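PDB 4AIP: Fe-regulated protein B, which transports iron across the meningococcal outer membrane as a TonB-dependent transporter, a barrel filled by a plug domain. Local coordinates for residues 64-69 with 534-539; 149-154 with 588-593; 624-629 with 720-725. All coordinates share one frame; numbering follows the deposited sequence.

How the contacts relate
Contacts 1 and 2 sit side by side, their centres about 5 Å apart, and both tie the plug to the inner wall of the barrel. Their plug strands, 67-73 and 144-151, are neighbours in one sheet, and the two contacts touch through a salt bridge in which Arg68 NH1 lies 2.6 Å from Glu590 OE2. Along the chain their segments alternate. Contact 3 joins two loops following barrel strands; its centre is about 24 Å from that of contact 1 and about 21 Å from that of contact 2, with nearest atoms about 12 Å away in both cases. All three lie away from the bound detergent and from Arg276, which binds glutamate in another structure of this protein.

Contact 1: 64-69 with 534-539; sequences GSKIRT and ARNTEI
A salt bridge joins Lys66 to Glu538, though its hydrogen bond is weak: Lys66 NZ stands 3.4 Å from Glu538 OE1. Both ends have further partners. Glu538 OE1 also pairs with Arg110, and the ammonium of Lys66 donates to the backbone carbonyls of Ala153 and Lys151, so the lysine is held from the plug side as well. These competing bonds are consistent with the long reach to the carboxylate.

Strand 532-544 belongs to the wall of the TonB-dependent receptor barrel, and 64-69 leads into the first strand of the plug that fills it. Lys66 and Glu538 both start out toward each other here, across the buried interface between the two domains.

Packing accounts for the rest. The lysine chain crosses the glutamate side chain obliquely, with Lys66 CD modelled 3.3 Å from Glu538 CD; the 3.0 Å approach of Lys66 CB to Glu538 OE2 is doubtfully short. Lys66 CG is anti to the backbone N (chi1 162°), and the chain stays extended until a bend at chi4 (63°) turns NZ off its line. Two residues earlier on the barrel strand, the Asn536 side chain comes from the opposite direction to meet the end of Lys66.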
# COMPACT_ATOMS: atom_id res chain seq x y z
N GLY B 64 -12.34 0.75 -46.15
CA GLY B 64 -12.86 -0.54 -45.80
C GLY B 64 -12.68 -0.78 -44.30
O GLY B 64 -13.39 -0.22 -43.46
N SER B 65 -11.65 -1.55 -44.00
CA SER B 65 -11.44 -2.05 -42.67
C SER B 65 -10.04 -1.70 -42.13
O SER B 65 -9.62 -2.16 -41.03
CB SER B 65 -11.62 -3.58 -42.71
OG SER B 65 -11.46 -4.14 -41.46
N LYS B 66 -9.31 -0.89 -42.89
CA LYS B 66 -7.96 -0.56 -42.51
C LYS B 66 -7.80 0.51 -41.37
O LYS B 66 -6.79 0.53 -40.67
CB LYS B 66 -7.21 -0.20 -43.77
CG LYS B 66 -5.96 0.56 -43.59
CD LYS B 66 -5.59 1.19 -44.92
CE LYS B 66 -4.30 2.01 -44.86
NZ LYS B 66 -3.12 1.17 -44.52
N ILE B 67 -8.81 1.34 -41.20
CA ILE B 67 -8.85 2.29 -40.11
C ILE B 67 -10.18 2.07 -39.48
O ILE B 67 -11.22 2.21 -40.14
CB ILE B 67 -8.69 3.78 -40.61
CG1 ILE B 67 -7.27 4.01 -41.12
CG2 ILE B 67 -8.94 4.76 -39.50
CD1 ILE B 67 -7.12 5.28 -41.97
N ARG B 68 -10.14 1.66 -38.22
CA ARG B 68 -11.35 1.46 -37.47
C ARG B 68 -11.27 2.39 -36.27
O ARG B 68 -10.46 2.21 -35.34
CB ARG B 68 -11.56 0.01 -37.10
CG ARG B 68 -12.93 -0.54 -37.55
CD ARG B 68 -12.76 -2.03 -37.83
NE ARG B 68 -14.07 -2.71 -37.94
CZ ARG B 68 -14.22 -3.96 -38.43
NH1 ARG B 68 -13.16 -4.64 -38.89
NH2 ARG B 68 -15.44 -4.50 -38.51
N THR B 69 -12.07 3.45 -36.37
CA THR B 69 -12.11 4.50 -35.38
C THR B 69 -13.13 4.10 -34.35
O THR B 69 -14.21 3.68 -34.70
CB THR B 69 -12.44 5.90 -36.03
OG1 THR B 69 -11.36 6.29 -36.91
CG2 THR B 69 -12.63 6.99 -34.97
N ALA B 534 8.42 -0.22 -45.33
CA ALA B 534 7.21 -0.93 -45.69
C ALA B 534 6.61 -0.31 -46.91
O ALA B 534 6.59 0.92 -47.03
CB ALA B 534 6.16 -0.84 -44.53
N ARG B 535 6.06 -1.17 -47.77
CA ARG B 535 5.31 -0.73 -48.92
C ARG B 535 4.02 -1.48 -48.78
O ARG B 535 3.96 -2.73 -48.93
CB ARG B 535 6.07 -1.10 -50.21
CG ARG B 535 5.54 -0.37 -51.50
CD ARG B 535 5.44 -1.24 -52.74
NE ARG B 535 6.60 -2.12 -52.83
CZ ARG B 535 6.60 -3.36 -53.34
NH1 ARG B 535 5.51 -3.88 -53.81
NH2 ARG B 535 7.72 -4.08 -53.35
N ASN B 536 2.97 -0.75 -48.45
CA ASN B 536 1.73 -1.34 -48.14
C ASN B 536 0.68 -0.85 -49.15
O ASN B 536 0.42 0.35 -49.29
CB ASN B 536 1.33 -1.05 -46.69
CG ASN B 536 -0.11 -1.43 -46.40
OD1 ASN B 536 -0.44 -2.63 -46.22
ND2 ASN B 536 -0.99 -0.40 -46.37
N THR B 537 0.10 -1.79 -49.88
CA THR B 537 -0.91 -1.46 -50.86
C THR B 537 -2.16 -2.12 -50.43
O THR B 537 -2.11 -3.30 -50.03
CB THR B 537 -0.58 -2.11 -52.21
OG1 THR B 537 0.78 -1.78 -52.57
CG2 THR B 537 -1.55 -1.62 -53.29
N GLU B 538 -3.28 -1.43 -50.52
CA GLU B 538 -4.50 -2.11 -50.18
C GLU B 538 -5.76 -1.52 -50.76
O GLU B 538 -5.77 -0.34 -51.12
CB GLU B 538 -4.57 -2.27 -48.66
CG GLU B 538 -5.10 -1.21 -47.81
CD GLU B 538 -5.23 -1.76 -46.38
OE1 GLU B 538 -4.17 -1.89 -45.68
OE2 GLU B 538 -6.41 -2.09 -46.00
N ILE B 539 -6.79 -2.34 -50.88
CA ILE B 539 -8.11 -1.89 -51.37
C ILE B 539 -9.22 -2.18 -50.34
O ILE B 539 -9.01 -2.99 -49.42
CB ILE B 539 -8.48 -2.61 -52.68
CG1 ILE B 539 -8.17 -4.10 -52.57
CG2 ILE B 539 -7.62 -1.99 -53.84
CD1 ILE B 539 -9.07 -4.98 -53.35

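Contact 2: 149-154 with 588-593; sequences VQKGAG and GYELGA
Lys151 and Glu590 make this contact by a single short salt bridge, the lysine coming from the plug and the glutamate from the barrel wall. Through Val149 and Gln150, strand 144-151 runs between 67-73 and 165-171, sharing backbone hydrogen bonds with Arg68 on one side and Ala166 on the other, and the backbone of Lys151 is hydrogen-bonded to that of Lys66.

It is Lys151 that crosses to the wall. Its CG sits anti to the carbonyl carbon (chi1 -53°) and the chain runs nearly straight except at chi3 (-147°), carrying Lys151 NZ to within 2.7 Å of Glu590 OE1. The ammonium meets that oxygen on the syn side, 34° out of the carboxylate plane, and NZ also lies 3.2 Å from Glu590 OE2. Glu590 comes to meet it with its chain extended beyond CG, and the two side chains cross at about a right angle. Lys151 CE stays 3.9 Å from Glu590 OE1.

This is the plug-and-barrel architecture of TonB-dependent receptors: the sheet of the plug stands inside the cylinder, and inward-facing side chains such as Glu590, on strand 575-597, receive it. Glu590 OE2 makes a salt bridge with Arg68, while Ser94 supplies a hydroxyl that bonds Lys151 NZ and, weakly, Glu590 OE1. Each carboxylate oxygen thus has its own cation, from adjacent plug strands, which would be expected to favour the ionised form.

Beyond Lys151 the segment leaves the strand through Gly152, and Ala153 then offers its carbonyl oxygen to Asn502 ND2 on barrel strand 495-506.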
# COMPACT_ATOMS: atom_id res chain seq x y z
N VAL B 149 -8.05 1.52 -34.14
CA VAL B 149 -7.00 0.65 -34.74
C VAL B 149 -6.66 1.20 -36.13
O VAL B 149 -7.51 1.77 -36.83
CB VAL B 149 -7.43 -0.86 -34.75
CG1 VAL B 149 -8.52 -1.07 -35.73
CG2 VAL B 149 -6.29 -1.80 -35.04
N GLN B 150 -5.40 1.08 -36.49
CA GLN B 150 -4.95 1.46 -37.81
C GLN B 150 -3.98 0.37 -38.21
O GLN B 150 -3.05 0.02 -37.43
CB GLN B 150 -4.38 2.91 -37.86
CG GLN B 150 -2.85 3.11 -37.73
CD GLN B 150 -1.95 2.72 -38.97
OE1 GLN B 150 -2.41 2.34 -40.07
NE2 GLN B 150 -0.65 2.82 -38.75
N LYS B 151 -4.20 -0.17 -39.41
CA LYS B 151 -3.58 -1.45 -39.79
C LYS B 151 -2.65 -1.24 -40.94
O LYS B 151 -2.96 -0.45 -41.84
CB LYS B 151 -4.65 -2.46 -40.17
CG LYS B 151 -5.73 -2.63 -39.12
CD LYS B 151 -6.72 -3.76 -39.51
CE LYS B 151 -8.10 -3.38 -39.00
NZ LYS B 151 -9.07 -4.49 -38.92
N GLY B 152 -1.50 -1.91 -40.90
CA GLY B 152 -0.50 -1.76 -41.99
C GLY B 152 0.19 -0.38 -41.93
O GLY B 152 0.12 0.34 -40.88
N ALA B 153 0.83 0.00 -43.04
CA ALA B 153 1.59 1.24 -43.14
C ALA B 153 0.61 2.41 -43.17
O ALA B 153 -0.38 2.38 -43.92
CB ALA B 153 2.48 1.23 -44.36
N GLY B 154 0.86 3.42 -42.35
CA GLY B 154 -0.11 4.51 -42.28
C GLY B 154 0.29 5.61 -43.23
O GLY B 154 1.31 5.51 -43.91
N GLY B 588 -3.48 -10.41 -47.04
CA GLY B 588 -4.70 -11.10 -46.61
C GLY B 588 -5.92 -10.23 -46.75
O GLY B 588 -5.95 -9.30 -47.53
N TYR B 589 -6.92 -10.50 -45.94
CA TYR B 589 -8.16 -9.88 -46.09
C TYR B 589 -8.83 -9.87 -44.74
O TYR B 589 -8.39 -10.56 -43.81
CB TYR B 589 -9.01 -10.64 -47.15
CG TYR B 589 -9.29 -12.09 -46.80
CD1 TYR B 589 -8.28 -13.07 -46.95
CD2 TYR B 589 -10.52 -12.47 -46.27
CE1 TYR B 589 -8.50 -14.41 -46.65
CE2 TYR B 589 -10.78 -13.86 -45.95
CZ TYR B 589 -9.77 -14.81 -46.14
OH TYR B 589 -9.97 -16.14 -45.84
N GLU B 590 -9.87 -9.02 -44.66
CA GLU B 590 -10.86 -8.92 -43.59
C GLU B 590 -12.26 -8.57 -44.21
O GLU B 590 -12.38 -7.67 -45.08
CB GLU B 590 -10.50 -7.81 -42.62
CG GLU B 590 -11.45 -7.67 -41.40
CD GLU B 590 -10.74 -7.01 -40.15
OE1 GLU B 590 -9.47 -6.85 -40.17
OE2 GLU B 590 -11.47 -6.64 -39.18
N LEU B 591 -13.30 -9.27 -43.73
CA LEU B 591 -14.66 -8.92 -43.99
C LEU B 591 -15.38 -8.61 -42.66
O LEU B 591 -15.04 -9.16 -41.60
CB LEU B 591 -15.37 -10.07 -44.73
CG LEU B 591 -14.88 -10.33 -46.17
CD1 LEU B 591 -15.38 -11.66 -46.72
CD2 LEU B 591 -15.29 -9.17 -47.11
N GLY B 592 -16.38 -7.75 -42.71
CA GLY B 592 -17.22 -7.51 -41.54
C GLY B 592 -18.64 -7.14 -42.04
O GLY B 592 -18.80 -6.54 -43.14
N ALA B 593 -19.64 -7.51 -41.25
CA ALA B 593 -21.02 -7.13 -41.54
C ALA B 593 -21.72 -6.99 -40.24
O ALA B 593 -21.32 -7.62 -39.24
CB ALA B 593 -21.72 -8.18 -42.35

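Contact 3: 624-629 with 720-725; sequences ANPEFG and SQRWTN
Pro626 is pressed against the backbone of Gln721 and the side chain of Arg722, and this apolar packing is the main substance of the contact. Its CB reaches Gln721 CA at 3.7 Å, while ring atom CD lies 3.9 Å from Arg722 CG. Farther out, the same CD stands over one face of the Arg722 guanidinium, 4.2 Å above its plane and offset toward the rim. The arginine gets there by an extended chain: CG is anti to the carbonyl carbon (chi1 -42°), and the methylenes then run straight to NE, slanting across the proline ring.

The two segments are loops of the beta-barrel domain, one between strands 600-615 and 635-644, the other between 702-709 and 733-741. They meet partly buried, beside the plug: Ser720 OG bonds Asp96 and Thr108, and the backbones of Glu627 and Phe628 pair with Asn115 and Gly113. Within its own loop, Phe628 N donates to Asn625 O at 2.8 Å, closing the turn that presents Pro626.

Polar groups approach each other only loosely. Asn625 OD1 lies 3.7 Å from Arg722 NH1 and comes in obliquely; the two side chains run alongside one another in the same direction, their amide and guanidinium planes 79° apart. The stronger partner of Arg722 is Glu284, which forms a salt bridge with NH2. Gln721, whose side chain starts away from the proline, turns its OE1 to the backbone N of Gly99.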
# COMPACT_ATOMS: atom_id res chain seq x y z
N ALA B 624 11.25 -16.19 -34.99
CA ALA B 624 9.84 -16.56 -34.83
C ALA B 624 9.33 -16.19 -33.42
O ALA B 624 8.18 -16.50 -33.08
CB ALA B 624 9.61 -18.07 -35.13
N ASN B 625 10.17 -15.52 -32.63
CA ASN B 625 9.70 -14.90 -31.39
C ASN B 625 8.34 -14.22 -31.71
O ASN B 625 8.22 -13.45 -32.66
CB ASN B 625 10.72 -13.91 -30.80
CG ASN B 625 12.01 -14.59 -30.28
OD1 ASN B 625 12.25 -15.77 -30.55
ND2 ASN B 625 12.84 -13.84 -29.53
N PRO B 626 7.30 -14.55 -30.91
CA PRO B 626 5.95 -14.08 -31.13
C PRO B 626 5.86 -12.55 -31.22
O PRO B 626 4.95 -12.01 -31.83
CB PRO B 626 5.18 -14.64 -29.93
CG PRO B 626 6.25 -15.09 -28.95
CD PRO B 626 7.39 -15.45 -29.74
N GLU B 627 6.80 -11.85 -30.61
CA GLU B 627 7.00 -10.42 -30.80
C GLU B 627 6.94 -9.98 -32.32
O GLU B 627 6.41 -8.91 -32.69
CB GLU B 627 8.35 -10.16 -30.15
CG GLU B 627 9.02 -8.89 -30.39
CD GLU B 627 10.52 -8.97 -30.20
OE1 GLU B 627 11.09 -10.06 -29.98
OE2 GLU B 627 11.16 -7.90 -30.30
N PHE B 628 7.47 -10.83 -33.19
CA PHE B 628 7.54 -10.50 -34.61
C PHE B 628 6.18 -10.80 -35.26
O PHE B 628 5.65 -9.95 -35.99
CB PHE B 628 8.73 -11.22 -35.29
CG PHE B 628 10.07 -10.78 -34.78
CD1 PHE B 628 10.59 -9.52 -35.13
CD2 PHE B 628 10.79 -11.58 -33.90
CE1 PHE B 628 11.82 -9.04 -34.61
CE2 PHE B 628 12.03 -11.13 -33.37
CZ PHE B 628 12.55 -9.85 -33.73
N GLY B 629 5.60 -11.97 -34.94
CA GLY B 629 4.32 -12.31 -35.48
C GLY B 629 3.99 -13.73 -35.16
O GLY B 629 4.76 -14.45 -34.52
N SER B 720 -1.31 -16.27 -31.00
CA SER B 720 -0.17 -15.34 -30.96
C SER B 720 0.70 -15.59 -29.79
O SER B 720 0.64 -14.90 -28.80
CB SER B 720 -0.66 -13.90 -30.93
OG SER B 720 -1.74 -13.75 -31.82
N GLN B 721 1.56 -16.57 -29.89
CA GLN B 721 2.48 -16.88 -28.80
C GLN B 721 3.22 -18.03 -29.42
O GLN B 721 2.90 -18.39 -30.54
CB GLN B 721 1.72 -17.33 -27.53
CG GLN B 721 1.04 -18.70 -27.65
CD GLN B 721 -0.11 -18.87 -26.74
OE1 GLN B 721 -0.97 -18.03 -26.66
NE2 GLN B 721 -0.15 -19.99 -26.04
N ARG B 722 4.21 -18.61 -28.75
CA ARG B 722 4.83 -19.78 -29.33
C ARG B 722 3.84 -20.93 -29.34
O ARG B 722 2.85 -20.93 -28.61
CB ARG B 722 6.07 -20.17 -28.58
CG ARG B 722 6.94 -19.01 -28.17
CD ARG B 722 8.17 -19.62 -27.57
NE ARG B 722 9.08 -18.64 -27.01
CZ ARG B 722 10.11 -18.11 -27.66
NH1 ARG B 722 10.36 -18.44 -28.91
NH2 ARG B 722 10.89 -17.25 -27.06
N TRP B 723 4.16 -21.93 -30.14
CA TRP B 723 3.24 -22.99 -30.54
C TRP B 723 3.34 -24.25 -29.69
O TRP B 723 2.47 -25.15 -29.80
CB TRP B 723 3.56 -23.34 -31.98
CG TRP B 723 4.70 -24.29 -32.10
CD1 TRP B 723 6.06 -24.05 -31.87
CD2 TRP B 723 4.58 -25.65 -32.49
NE1 TRP B 723 6.78 -25.19 -32.13
CE2 TRP B 723 5.91 -26.19 -32.51
CE3 TRP B 723 3.50 -26.46 -32.89
CZ2 TRP B 723 6.17 -27.54 -32.85
CZ3 TRP B 723 3.74 -27.77 -33.24
CH2 TRP B 723 5.08 -28.31 -33.22
N THR B 724 4.39 -24.32 -28.88
CA THR B 724 4.63 -25.42 -27.94
C THR B 724 3.58 -25.17 -26.86
O THR B 724 2.84 -24.20 -26.98
CB THR B 724 6.07 -25.37 -27.44
OG1 THR B 724 6.42 -23.99 -27.17
CG2 THR B 724 7.02 -25.94 -28.53
N ASN B 725 3.36 -25.98 -25.85
CA ASN B 725 2.06 -25.65 -25.18
C ASN B 725 2.13 -24.68 -23.99
O ASN B 725 2.04 -25.09 -22.84
CB ASN B 725 1.17 -26.87 -24.93
CG ASN B 725 0.49 -27.39 -26.21
OD1 ASN B 725 0.52 -28.58 -26.48
ND2 ASN B 725 -0.14 -26.50 -27.00